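Local coordinates for hydrogenase maturation factor (Thermoanaerobacter tengcongensis, PDB 3VTH), which probably transfers the carbamoyl group of carbamoyl phosphate, at the cost of ATP, to the C-terminal cysteine of HypE during maturation of [NiFe]-hydrogenases, at residues L118-D123 against H175-H180; R128-F133 against H314-E319; S626-S631 against N706-R711; Y634-I639 against L653-E658. All coordinates share one frame; numbering follows the deposited sequence. Where two conformers were deposited one is given.

Contact 1 (L118-D123 against H175-H180); sequences LRELKD and HDRRFH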
# COMPACT_ATOMS: atom_id res chain seq x y z
N LEU A 118 11.42 2.22 -23.37
CA LEU A 118 11.89 3.59 -23.21
C LEU A 118 12.88 3.98 -24.32
O LEU A 118 12.83 5.10 -24.83
CB LEU A 118 12.52 3.79 -21.83
CG LEU A 118 12.90 5.23 -21.42
CD1 LEU A 118 11.68 6.12 -21.42
CD2 LEU A 118 13.56 5.23 -20.03
N ARG A 119 13.77 3.06 -24.68
CA ARG A 119 14.70 3.27 -25.80
C ARG A 119 13.93 3.49 -27.11
O ARG A 119 14.22 4.42 -27.85
CB ARG A 119 15.66 2.09 -25.95
CG ARG A 119 16.84 2.33 -26.91
CD ARG A 119 17.40 1.03 -27.51
NE ARG A 119 17.58 -0.01 -26.50
CZ ARG A 119 16.76 -1.04 -26.31
NH1 ARG A 119 15.68 -1.19 -27.07
NH2 ARG A 119 17.01 -1.91 -25.35
N GLU A 120 12.96 2.62 -27.38
CA GLU A 120 12.12 2.76 -28.58
C GLU A 120 11.34 4.08 -28.58
O GLU A 120 11.32 4.79 -29.58
CB GLU A 120 11.19 1.55 -28.73
CG GLU A 120 11.92 0.24 -29.11
CD GLU A 120 11.02 -1.01 -29.07
OE1 GLU A 120 11.53 -2.12 -29.36
OE2 GLU A 120 9.83 -0.91 -28.71
N LEU A 121 10.70 4.41 -27.45
CA LEU A 121 10.01 5.69 -27.28
C LEU A 121 10.85 6.92 -27.67
O LEU A 121 10.32 7.88 -28.23
CB LEU A 121 9.54 5.83 -25.82
CG LEU A 121 8.67 7.03 -25.43
CD1 LEU A 121 7.33 6.95 -26.12
CD2 LEU A 121 8.49 7.11 -23.89
N LYS A 122 12.14 6.89 -27.34
CA LYS A 122 13.04 8.03 -27.53
C LYS A 122 13.86 7.95 -28.83
O LYS A 122 14.71 8.79 -29.08
CB LYS A 122 13.97 8.16 -26.32
CG LYS A 122 13.25 8.56 -25.05
CD LYS A 122 14.15 8.48 -23.81
CE LYS A 122 13.41 8.98 -22.55
NZ LYS A 122 13.13 10.47 -22.58
N ASP A 123 13.59 6.92 -29.64
CA ASP A 123 14.34 6.69 -30.87
C ASP A 123 13.60 7.24 -32.09
O ASP A 123 12.65 6.61 -32.56
CB ASP A 123 14.59 5.18 -31.03
CG ASP A 123 15.36 4.84 -32.31
OD1 ASP A 123 15.59 3.64 -32.56
OD2 ASP A 123 15.73 5.76 -33.05
N HIS A 175 11.19 -13.88 -34.10
CA HIS A 175 12.39 -13.06 -33.91
C HIS A 175 12.10 -11.65 -33.37
O HIS A 175 13.02 -10.91 -33.03
CB HIS A 175 13.20 -12.96 -35.21
CG HIS A 175 13.85 -14.25 -35.62
ND1 HIS A 175 13.58 -14.87 -36.82
CD2 HIS A 175 14.75 -15.04 -34.98
CE1 HIS A 175 14.29 -15.98 -36.91
NE2 HIS A 175 15.01 -16.11 -35.81
N ASP A 176 10.83 -11.28 -33.29
CA ASP A 176 10.48 -9.95 -32.76
C ASP A 176 10.31 -10.02 -31.24
O ASP A 176 9.82 -11.01 -30.70
CB ASP A 176 9.22 -9.39 -33.43
CG ASP A 176 9.07 -7.89 -33.21
OD1 ASP A 176 8.78 -7.46 -32.08
OD2 ASP A 176 9.23 -7.12 -34.18
N ARG A 177 10.71 -8.97 -30.54
CA ARG A 177 10.59 -9.03 -29.09
C ARG A 177 9.13 -8.91 -28.64
O ARG A 177 8.80 -9.25 -27.50
CB ARG A 177 11.50 -8.02 -28.38
CG ARG A 177 11.01 -6.60 -28.37
CD ARG A 177 12.00 -5.72 -27.61
NE ARG A 177 11.41 -4.43 -27.31
CZ ARG A 177 10.70 -4.17 -26.21
NH1 ARG A 177 10.51 -5.11 -25.29
NH2 ARG A 177 10.20 -2.97 -26.03
N ARG A 178 8.26 -8.48 -29.56
CA ARG A 178 6.81 -8.46 -29.29
C ARG A 178 6.06 -9.68 -29.84
O ARG A 178 4.83 -9.64 -29.98
CB ARG A 178 6.17 -7.15 -29.80
CG ARG A 178 6.48 -5.97 -28.93
CD ARG A 178 5.85 -4.68 -29.47
NE ARG A 178 6.13 -3.57 -28.57
CZ ARG A 178 7.22 -2.81 -28.63
NH1 ARG A 178 8.15 -3.04 -29.57
NH2 ARG A 178 7.38 -1.83 -27.75
N PHE A 179 6.79 -10.75 -30.14
CA PHE A 179 6.19 -12.05 -30.47
C PHE A 179 5.18 -12.44 -29.40
O PHE A 179 5.51 -12.52 -28.21
CB PHE A 179 7.30 -13.11 -30.56
CG PHE A 179 6.83 -14.48 -30.97
CD1 PHE A 179 7.03 -15.57 -30.14
CD2 PHE A 179 6.22 -14.68 -32.21
CE1 PHE A 179 6.62 -16.86 -30.53
CE2 PHE A 179 5.81 -15.96 -32.62
CZ PHE A 179 6.01 -17.05 -31.77
N HIS A 180 3.93 -12.67 -29.82
CA HIS A 180 2.83 -12.99 -28.89
C HIS A 180 2.71 -12.06 -27.68
O HIS A 180 2.38 -12.50 -26.57
CB HIS A 180 2.90 -14.46 -28.47
CG HIS A 180 2.30 -15.38 -29.48
ND1 HIS A 180 1.15 -16.10 -29.25
CD2 HIS A 180 2.66 -15.67 -30.76
CE1 HIS A 180 0.85 -16.82 -30.31
NE2 HIS A 180 1.75 -16.57 -31.25

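Contact 2 (R128-F133 against H314-E319); sequences RYRYPF and HYLLME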
# COMPACT_ATOMS: atom_id res chain seq x y z
N ARG A 128 7.50 3.54 -33.19
CA ARG A 128 6.83 3.89 -31.94
C ARG A 128 7.46 5.09 -31.23
O ARG A 128 7.18 5.32 -30.05
CB ARG A 128 6.73 2.69 -30.99
CG ARG A 128 5.82 1.59 -31.50
CD ARG A 128 5.77 0.42 -30.51
NE ARG A 128 4.81 -0.61 -30.92
CZ ARG A 128 5.07 -1.62 -31.76
NH1 ARG A 128 6.27 -1.75 -32.30
NH2 ARG A 128 4.11 -2.50 -32.04
N TYR A 129 8.30 5.84 -31.94
CA TYR A 129 8.84 7.11 -31.43
C TYR A 129 7.72 7.98 -30.89
O TYR A 129 6.77 8.30 -31.61
CB TYR A 129 9.58 7.85 -32.55
CG TYR A 129 10.20 9.19 -32.17
CD1 TYR A 129 11.08 9.30 -31.10
CD2 TYR A 129 9.92 10.33 -32.93
CE1 TYR A 129 11.67 10.54 -30.76
CE2 TYR A 129 10.51 11.57 -32.61
CZ TYR A 129 11.37 11.66 -31.52
OH TYR A 129 11.95 12.87 -31.20
N ARG A 130 7.82 8.33 -29.61
CA ARG A 130 6.85 9.21 -28.93
C ARG A 130 5.43 8.62 -28.86
O ARG A 130 4.48 9.34 -28.56
CB ARG A 130 6.85 10.62 -29.56
CG ARG A 130 8.21 11.33 -29.53
CD ARG A 130 8.15 12.75 -30.19
NE ARG A 130 7.06 13.53 -29.61
CZ ARG A 130 7.12 14.17 -28.44
NH1 ARG A 130 8.24 14.14 -27.72
NH2 ARG A 130 6.07 14.83 -27.99
N TYR A 131 5.29 7.32 -29.10
CA TYR A 131 4.00 6.66 -28.94
C TYR A 131 3.61 6.58 -27.44
O TYR A 131 4.30 5.93 -26.65
CB TYR A 131 4.00 5.29 -29.64
CG TYR A 131 2.76 4.46 -29.40
CD1 TYR A 131 2.87 3.18 -28.88
CD2 TYR A 131 1.49 4.95 -29.71
CE1 TYR A 131 1.74 2.39 -28.67
CE2 TYR A 131 0.35 4.16 -29.48
CZ TYR A 131 0.49 2.89 -28.97
OH TYR A 131 -0.62 2.11 -28.74
N PRO A 132 2.52 7.27 -27.05
CA PRO A 132 2.19 7.49 -25.63
C PRO A 132 1.72 6.25 -24.89
O PRO A 132 1.52 6.30 -23.68
CB PRO A 132 1.03 8.51 -25.70
CG PRO A 132 1.10 9.08 -27.09
CD PRO A 132 1.56 7.95 -27.93
N PHE A 133 1.53 5.13 -25.61
CA PHE A 133 1.06 3.89 -24.97
C PHE A 133 1.96 2.69 -25.25
O PHE A 133 1.55 1.52 -25.13
CB PHE A 133 -0.41 3.61 -25.36
CG PHE A 133 -1.34 4.73 -24.97
CD1 PHE A 133 -1.81 4.83 -23.66
CD2 PHE A 133 -1.67 5.72 -25.88
CE1 PHE A 133 -2.64 5.89 -23.28
CE2 PHE A 133 -2.50 6.78 -25.51
CZ PHE A 133 -2.99 6.87 -24.22
N HIS A 314 4.51 10.35 -19.09
CA HIS A 314 5.31 11.11 -18.11
C HIS A 314 6.67 11.44 -18.68
O HIS A 314 7.16 12.56 -18.52
CB HIS A 314 5.50 10.35 -16.79
CG HIS A 314 4.23 9.86 -16.17
ND1 HIS A 314 3.13 10.67 -15.97
CD2 HIS A 314 3.90 8.65 -15.67
CE1 HIS A 314 2.17 9.98 -15.40
NE2 HIS A 314 2.61 8.75 -15.21
N TYR A 315 7.29 10.46 -19.33
CA TYR A 315 8.58 10.69 -19.98
C TYR A 315 8.47 11.74 -21.07
O TYR A 315 9.38 12.57 -21.24
CB TYR A 315 9.15 9.40 -20.57
CG TYR A 315 9.57 8.38 -19.54
CD1 TYR A 315 10.83 8.43 -18.96
CD2 TYR A 315 8.70 7.35 -19.15
CE1 TYR A 315 11.23 7.47 -17.99
CE2 TYR A 315 9.08 6.40 -18.21
CZ TYR A 315 10.35 6.47 -17.64
OH TYR A 315 10.71 5.52 -16.73
N LEU A 316 7.38 11.70 -21.83
CA LEU A 316 7.12 12.70 -22.85
C LEU A 316 6.94 14.10 -22.24
O LEU A 316 7.52 15.08 -22.71
CB LEU A 316 5.90 12.31 -23.69
CG LEU A 316 6.05 11.07 -24.59
CD1 LEU A 316 4.71 10.68 -25.22
CD2 LEU A 316 7.12 11.25 -25.64
N LEU A 317 6.14 14.18 -21.19
CA LEU A 317 5.91 15.45 -20.50
C LEU A 317 7.21 16.03 -19.94
O LEU A 317 7.45 17.24 -20.06
CB LEU A 317 4.86 15.28 -19.38
CG LEU A 317 4.43 16.56 -18.62
CD1 LEU A 317 3.94 17.68 -19.60
CD2 LEU A 317 3.37 16.23 -17.57
N MET A 318 8.04 15.17 -19.36
CA MET A 318 9.32 15.56 -18.77
C MET A 318 10.31 16.20 -19.74
O MET A 318 11.09 17.07 -19.34
CB MET A 318 9.98 14.37 -18.04
CG MET A 318 9.30 13.97 -16.71
SD MET A 318 9.32 15.37 -15.56
CE MET A 318 8.52 14.67 -14.12
N GLU A 319 10.28 15.81 -21.02
CA GLU A 319 11.09 16.52 -22.01
C GLU A 319 10.54 17.94 -22.33
O GLU A 319 11.26 18.77 -22.89
CB GLU A 319 11.35 15.69 -23.29
CG GLU A 319 10.41 14.51 -23.51
CD GLU A 319 10.89 13.51 -24.58
OE1 GLU A 319 10.87 12.29 -24.30
OE2 GLU A 319 11.25 13.94 -25.69
O HOH W 1 7.63 15.41 -25.49

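Contact 3 (S626-S631 against N706-R711); sequences SLMAES and NRYLLR. With AP2 (phosphomethylphosphonic acid adenosyl ester), chain H; PO4 (phosphate ion), chain K.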
# COMPACT_ATOMS: atom_id res chain seq x y z
N SER A 626 8.84 15.02 12.87
CA SER A 626 9.67 15.78 11.93
C SER A 626 10.59 16.79 12.60
O SER A 626 11.66 17.09 12.08
CB SER A 626 8.82 16.52 10.90
OG SER A 626 8.18 15.59 10.04
N LEU A 627 10.19 17.32 13.75
CA LEU A 627 10.99 18.38 14.37
C LEU A 627 12.01 17.87 15.39
O LEU A 627 12.77 18.65 15.97
CB LEU A 627 10.08 19.46 14.98
CG LEU A 627 9.05 19.01 16.02
CD1 LEU A 627 9.70 18.84 17.40
CD2 LEU A 627 7.90 20.04 16.10
N MET A 628 12.04 16.56 15.62
CA MET A 628 12.85 16.03 16.71
C MET A 628 14.36 16.23 16.56
O MET A 628 14.89 16.21 15.45
CB MET A 628 12.47 14.58 17.04
CG MET A 628 13.19 13.48 16.31
SD MET A 628 12.89 11.93 17.21
CE MET A 628 14.43 11.77 18.07
N ALA A 629 15.04 16.47 17.68
CA ALA A 629 16.48 16.65 17.68
C ALA A 629 17.16 15.30 17.81
O ALA A 629 16.51 14.24 17.82
CB ALA A 629 16.91 17.60 18.83
N GLU A 630 18.49 15.35 17.89
CA GLU A 630 19.33 14.20 18.17
C GLU A 630 19.61 14.19 19.66
O GLU A 630 20.32 15.06 20.16
CB GLU A 630 20.65 14.34 17.42
CG GLU A 630 21.34 13.02 17.19
CD GLU A 630 20.55 12.15 16.27
OE1 GLU A 630 20.28 10.98 16.64
OE2 GLU A 630 20.16 12.64 15.18
N SER A 631 19.04 13.21 20.37
CA SER A 631 19.33 13.07 21.80
C SER A 631 19.12 11.64 22.27
O SER A 631 18.33 10.89 21.68
CB SER A 631 18.48 14.03 22.63
OG SER A 631 18.77 13.90 24.02
N ASN A 706 5.98 5.86 12.46
CA ASN A 706 7.04 6.73 12.98
C ASN A 706 8.38 6.01 12.79
O ASN A 706 8.61 4.94 13.39
CB ASN A 706 6.76 7.00 14.47
CG ASN A 706 7.70 8.02 15.08
OD1 ASN A 706 8.92 7.85 15.05
ND2 ASN A 706 7.14 9.09 15.62
N ARG A 707 9.23 6.57 11.93
CA ARG A 707 10.50 5.92 11.55
C ARG A 707 11.43 5.70 12.77
O ARG A 707 12.08 4.67 12.89
CB ARG A 707 11.23 6.75 10.48
CG ARG A 707 10.48 6.89 9.16
CD ARG A 707 11.21 7.83 8.18
NE ARG A 707 12.57 7.36 7.94
CZ ARG A 707 12.94 6.56 6.94
NH1 ARG A 707 12.04 6.14 6.04
NH2 ARG A 707 14.20 6.17 6.83
N TYR A 708 11.47 6.69 13.65
CA TYR A 708 12.32 6.68 14.81
C TYR A 708 11.88 5.62 15.82
O TYR A 708 12.70 4.78 16.23
CB TYR A 708 12.35 8.07 15.44
CG TYR A 708 13.40 8.24 16.52
CD1 TYR A 708 14.73 8.51 16.18
CD2 TYR A 708 13.05 8.14 17.86
CE1 TYR A 708 15.70 8.67 17.18
CE2 TYR A 708 14.01 8.30 18.86
CZ TYR A 708 15.34 8.56 18.51
OH TYR A 708 16.26 8.73 19.51
N LEU A 709 10.60 5.63 16.21
CA LEU A 709 10.06 4.60 17.10
C LEU A 709 10.34 3.19 16.59
O LEU A 709 10.79 2.33 17.35
CB LEU A 709 8.54 4.73 17.26
CG LEU A 709 7.92 5.87 18.07
CD1 LEU A 709 6.43 5.61 18.26
CD2 LEU A 709 8.61 6.07 19.43
N LEU A 710 10.08 2.96 15.31
CA LEU A 710 10.29 1.64 14.72
C LEU A 710 11.77 1.24 14.75
O LEU A 710 12.12 0.18 15.26
CB LEU A 710 9.75 1.58 13.28
CG LEU A 710 9.83 0.16 12.69
CD1 LEU A 710 8.89 -0.80 13.43
CD2 LEU A 710 9.58 0.12 11.16
N ARG A 711 12.64 2.09 14.22
CA ARG A 711 14.06 1.76 14.11
C ARG A 711 14.72 1.61 15.48
O ARG A 711 15.45 0.66 15.72
CB ARG A 711 14.80 2.80 13.26
CG ARG A 711 16.32 2.59 13.21
CD ARG A 711 17.05 3.66 12.42
NE ARG A 711 17.04 4.96 13.09
CZ ARG A 711 17.85 5.30 14.08
NH1 ARG A 711 18.74 4.43 14.54
NH2 ARG A 711 17.77 6.51 14.62
PB AP2 H . -6.48 3.43 14.12
O1B AP2 H . -5.74 4.36 15.04
O2B AP2 H . -6.31 1.96 14.37
O3B AP2 H . -7.91 3.87 13.90
C3A AP2 H . -5.68 3.74 12.52
PA AP2 H . -3.95 3.20 12.41
O1A AP2 H . -3.70 3.37 10.91
O2A AP2 H . -3.62 1.88 13.07
O5' AP2 H . -3.13 4.31 13.24
C5' AP2 H . -3.05 5.62 12.69
C4' AP2 H . -2.56 6.50 13.82
O4' AP2 H . -1.18 6.26 14.06
C3' AP2 H . -2.65 7.98 13.49
O3' AP2 H . -3.99 8.46 13.65
C2' AP2 H . -1.67 8.54 14.49
O2' AP2 H . -2.37 8.65 15.74
C1' AP2 H . -0.58 7.46 14.57
N9 AP2 H . 0.57 7.93 13.74
C8 AP2 H . 0.59 8.15 12.40
N7 AP2 H . 1.80 8.63 12.00
C5 AP2 H . 2.58 8.73 13.09
C6 AP2 H . 3.96 9.18 13.38
N6 AP2 H . 4.78 9.61 12.39
N1 AP2 H . 4.37 9.14 14.68
C2 AP2 H . 3.58 8.69 15.68
N3 AP2 H . 2.31 8.29 15.49
C4 AP2 H . 1.76 8.28 14.24
P PO4 K . 22.25 13.98 24.48
O1 PO4 K . 22.81 14.19 23.09
O2 PO4 K . 23.36 14.14 25.51
O3 PO4 K . 21.16 15.00 24.75
O4 PO4 K . 21.73 12.57 24.58
O HOH W 2 17.38 11.67 18.84

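Contact 4 (Y634-I639 against L653-E658); sequences YYEYEI and LRQIYE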
# COMPACT_ATOMS: atom_id res chain seq x y z
N TYR A 634 15.86 11.16 28.05
CA TYR A 634 14.48 10.67 28.14
C TYR A 634 13.85 11.02 29.48
O TYR A 634 14.51 11.54 30.38
CB TYR A 634 14.44 9.15 27.89
CG TYR A 634 15.08 8.34 28.99
CD1 TYR A 634 14.32 7.88 30.06
CD2 TYR A 634 16.44 8.05 28.97
CE1 TYR A 634 14.88 7.15 31.09
CE2 TYR A 634 17.02 7.30 30.00
CZ TYR A 634 16.22 6.86 31.05
OH TYR A 634 16.74 6.12 32.09
N TYR A 635 12.57 10.73 29.59
CA TYR A 635 11.82 11.06 30.78
C TYR A 635 11.65 9.83 31.67
O TYR A 635 11.64 8.71 31.18
CB TYR A 635 10.44 11.63 30.38
CG TYR A 635 10.54 12.96 29.67
CD1 TYR A 635 10.97 14.10 30.36
CD2 TYR A 635 10.22 13.09 28.32
CE1 TYR A 635 11.05 15.32 29.74
CE2 TYR A 635 10.31 14.32 27.68
CZ TYR A 635 10.73 15.43 28.40
OH TYR A 635 10.84 16.66 27.81
N GLU A 636 11.52 10.06 32.97
CA GLU A 636 11.21 9.01 33.92
C GLU A 636 9.78 8.47 33.74
O GLU A 636 8.85 9.23 33.44
CB GLU A 636 11.41 9.53 35.34
CG GLU A 636 11.25 8.48 36.43
CD GLU A 636 10.69 9.05 37.73
OE1 GLU A 636 11.27 8.77 38.80
OE2 GLU A 636 9.67 9.78 37.69
N TYR A 637 9.63 7.17 33.90
CA TYR A 637 8.32 6.52 33.91
C TYR A 637 8.25 5.50 35.03
O TYR A 637 9.27 5.10 35.60
CB TYR A 637 8.02 5.83 32.57
CG TYR A 637 9.12 4.90 32.14
CD1 TYR A 637 9.13 3.55 32.52
CD2 TYR A 637 10.17 5.39 31.38
CE1 TYR A 637 10.17 2.72 32.13
CE2 TYR A 637 11.19 4.57 30.98
CZ TYR A 637 11.19 3.26 31.36
OH TYR A 637 12.24 2.50 30.94
N GLU A 638 7.03 5.06 35.32
CA GLU A 638 6.75 4.16 36.41
C GLU A 638 5.82 3.10 35.83
O GLU A 638 4.90 3.42 35.08
CB GLU A 638 6.07 4.95 37.53
CG GLU A 638 5.40 4.13 38.62
CD GLU A 638 4.86 5.00 39.75
OE1 GLU A 638 5.66 5.39 40.63
OE2 GLU A 638 3.64 5.29 39.75
N ILE A 639 6.08 1.83 36.15
CA ILE A 639 5.20 0.74 35.73
C ILE A 639 4.55 0.17 36.98
O ILE A 639 5.25 -0.25 37.91
CB ILE A 639 5.95 -0.40 34.96
CG1 ILE A 639 6.70 0.17 33.75
CG2 ILE A 639 4.98 -1.51 34.52
CD1 ILE A 639 7.66 -0.84 33.11
N LEU A 653 3.83 13.49 30.91
CA LEU A 653 3.39 14.83 30.47
C LEU A 653 3.82 15.92 31.46
O LEU A 653 4.13 17.03 31.05
CB LEU A 653 1.88 14.89 30.21
CG LEU A 653 1.30 14.08 29.05
CD1 LEU A 653 -0.23 14.23 29.01
CD2 LEU A 653 1.91 14.49 27.71
N ARG A 654 3.84 15.61 32.76
CA ARG A 654 4.35 16.56 33.77
C ARG A 654 5.77 17.02 33.50
O ARG A 654 6.05 18.21 33.59
CB ARG A 654 4.33 15.96 35.16
CG ARG A 654 2.99 16.01 35.79
CD ARG A 654 3.04 15.63 37.25
NE ARG A 654 1.79 14.97 37.60
CZ ARG A 654 1.51 14.44 38.78
NH1 ARG A 654 2.40 14.51 39.76
NH2 ARG A 654 0.34 13.85 38.98
N GLN A 655 6.65 16.07 33.19
CA GLN A 655 8.07 16.37 32.91
C GLN A 655 8.23 17.12 31.57
O GLN A 655 9.07 18.00 31.45
CB GLN A 655 8.90 15.08 32.91
CG GLN A 655 8.94 14.32 34.26
CD GLN A 655 9.29 12.86 34.07
OE1 GLN A 655 8.41 11.99 34.08
NE2 GLN A 655 10.56 12.59 33.81
N ILE A 656 7.43 16.74 30.58
CA ILE A 656 7.42 17.42 29.28
C ILE A 656 7.04 18.89 29.42
O ILE A 656 7.73 19.76 28.87
CB ILE A 656 6.46 16.73 28.30
CG1 ILE A 656 7.10 15.43 27.79
CG2 ILE A 656 6.13 17.66 27.12
CD1 ILE A 656 6.12 14.50 27.07
N TYR A 657 5.95 19.16 30.14
CA TYR A 657 5.51 20.53 30.42
C TYR A 657 6.54 21.31 31.24
O TYR A 657 6.73 22.51 31.03
CB TYR A 657 4.13 20.54 31.08
CG TYR A 657 3.62 21.91 31.49
CD1 TYR A 657 2.96 22.75 30.58
CD2 TYR A 657 3.79 22.37 32.79
CE1 TYR A 657 2.48 24.02 30.97
CE2 TYR A 657 3.33 23.62 33.19
CZ TYR A 657 2.68 24.45 32.27
OH TYR A 657 2.25 25.70 32.72
N GLU A 658 7.20 20.63 32.18
CA GLU A 658 8.26 21.25 32.95
C GLU A 658 9.41 21.69 32.05
O GLU A 658 9.93 22.80 32.19
CB GLU A 658 8.80 20.31 34.03
CG GLU A 658 7.95 20.21 35.27
CD GLU A 658 8.69 19.52 36.40
OE1 GLU A 658 9.03 18.32 36.25
OE2 GLU A 658 8.96 20.19 37.42

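Contact 1 (L118-D123 against H175-H180)
Glu120, Arg177 and Arg178 form a salt-bridge network that accounts for nearly all the surface buried here: one carboxylate from a helix is met by two guanidinium groups from consecutive residues of a loop. The acid reaches across with its chain extended beyond CG, and both arginines come at it from the opposite direction, extended from CG to NE. Arg178 grips end-on. Arg178 NH1 and NH2 both donate to Glu120 OE2, at 2.8 Å each, with that oxygen lying in the guanidinium plane; the angles at the hydrogens, 141° and 145°, are bent because a single atom serves both donors. Arg177 uses its NE instead. The bond from Arg177 NE to Glu120 OE1 is 3.1 Å long and nearly straight at 172°, but it meets that oxygen from above the carboxylate plane, while the contact of Arg177 NH2 with Glu120 OE2 is weak at 3.4 Å. The loop is shaped by an Asx turn, in which Asp176 OD1 accepts from Arg178 N at 2.8 Å, within a type I beta turn from Asp176 to Phe179. With two positive groups around it, Glu120 is likely to stay ionised. Arg178 NE is bonded to Asn135 O, and the Arg177 side chain touches Cys117 and Cys136, ligands of the zinc ion of the first HypF finger. The network thus joins helix 115-121 of that finger to the loop that follows helix 165-171 in the second, with Leu118 and Leu121 packing on helix 312-320 and Phe179 on helix 25-35.

Contact 2 (R128-F133 against H314-E319)
Arg130 and Leu316 meet obliquely, the arginine side chain lying over the end of the leucine. The Leu316 methyl CD2 sits over one face of the guanidinium, offset toward its rim and 3.7 Å from Arg130 NH1, and it also touches the arginine's aliphatic CB and CG. The other branch approaches the backbone instead: Leu316 CD1 lies 3.6 Å from Arg130 O and 4.3 Å from Pro132 CB. Leu316 therefore divides its two methyls between the arginine side chain and the main chain and proline. The arginine owes its position to a bend at chi3 (51°), which brings NH1 round to the helix. There Glu319 OE2 stands at the guanidinium edge in its plane, but the salt bridge to Arg130 NH1 is long at 3.6 Å, and the carboxylate and guanidinium planes are 78° apart. A water makes the shorter link, accepting from Arg130 NH1 at 2.6 Å and donating to Leu316 O at 2.8 Å. Replacing Arg130 by an alanine would probably deprive this water of its donor, leave Glu319 without that charge partner and uncover the CD2 side of Leu316. The loop backbone is set by a type II beta turn from Arg128 to Tyr131, closed by Tyr131 N to Arg128 O, with Arg130 at the third position in a left-handed conformation (phi 64°). The contact thus joins two domains: a type II beta turn of the first HypF zinc finger packs on helix 312-320 of the Sua5/YciO/YrdC-type domain.

Contact 3 (S626-S631 against N706-R711)
Met628 and Tyr708 make a Met-aromatic contact between the loop after helix 619-626 and the first turn of helix 707-719, in the second Kae1-like subdomain. The thioether lies over one face of the ring: Met628 CE is 3.4 Å from the centroid of Tyr708, 14° off the ring normal, which also makes it a CH-pi contact, and Met628 SD is 3.8 Å from the same centroid. A bend at chi3 (-102°) lays the methyl over the ring, and the two side chains cross at about a right angle. Tyr708 projects toward the loop with CG anti to its own N. Tyr708 OH is bonded to Asn675 OD1 and also accepts from a water at 3.2 Å, which donates to Ala629 O and accepts from Ser631 N at 2.7 Å. With a leucine in place of Tyr708, the water would probably lose one partner, Asn675 its hydroxyl mate, and Met628 the flat face it rests on. Just before the helix, Asn706 is the N-cap: its OD1 accepts from Leu709 N at 3.0 Å, 42° out of the carbonyl plane. Asn706 ND2 donates to N1 of the bound adenosine diphosphate analogue at 2.9 Å, so one side chain caps the helix and meets the adenine. The helix start thus contributes Asn706 to the adenine pocket of a subdomain of the actin-like ATPase clan, with the Met-aromatic contact beside it.

Contact 4 (Y634-I639 against L653-E658)
Tyr635 packs on Gln655 and Ile656 in a loop-on-helix contact, where the irregular chain leading to strand 639-641 runs past helix 649-662 of the Kae1-like subdomain, away from the annotated sites. The backbones come close, with Tyr635 CA 6.8 Å from Gln655 CA. The tyrosine ring does most of the touching from the loop. Both helix residues come to the same side of the ring, toward opposite parts of its rim: CD1 of Tyr635 meets CB of Gln655 at 3.4 Å, and CE2 of Tyr635 meets CG1 of Ile656, also at 3.4 Å, while the backbone N of Ile656 lies over that face. With CG anti to the carbonyl carbon (chi1 -67°), the ring is directed at the helix. Ring and glutamine run antiparallel alongside one another, so that the glutamine amide ends beside the backbone of Glu636, its plane 86° from that of the ring. The tyrosine's polar end is taken by another residue, Asp659, to which Tyr635 OH is hydrogen-bonded, and Tyr635 N is bonded to Thr676 OG1 of helix 666-692. Ile656 continues the apolar side onto Val604 of helix 597-607. The chemistry is therefore divided: the buried Tyr635 and Ile656 meet through carbon, together with the CB of Gln655, while towards the more exposed Glu636 a neutral amide lies against the main chain, with no charge pairing between the two segments.

How the contacts relate
From the N terminus, contacts 1 and 2 come first and cross: 118-123 and 128-133 both belong to the first HypF finger, but the former reaches 175-180 in the second finger and the latter 314-319 in the YrdC-type domain. They touch directly, Leu121 O lying 2.9 Å from Arg130 N in a probable hydrogen bond, so that both fingers and the following domain are held through one region. Contacts 3 and 4 follow in series, within the Kae1-like part. Contact 3 closes the chain between 626-631 and 706-711, and contact 4 is nested inside that loop, the centres of the two contacts about 18 Å apart. Contacts 1 and 4 lie on opposite sides of the chain's centre.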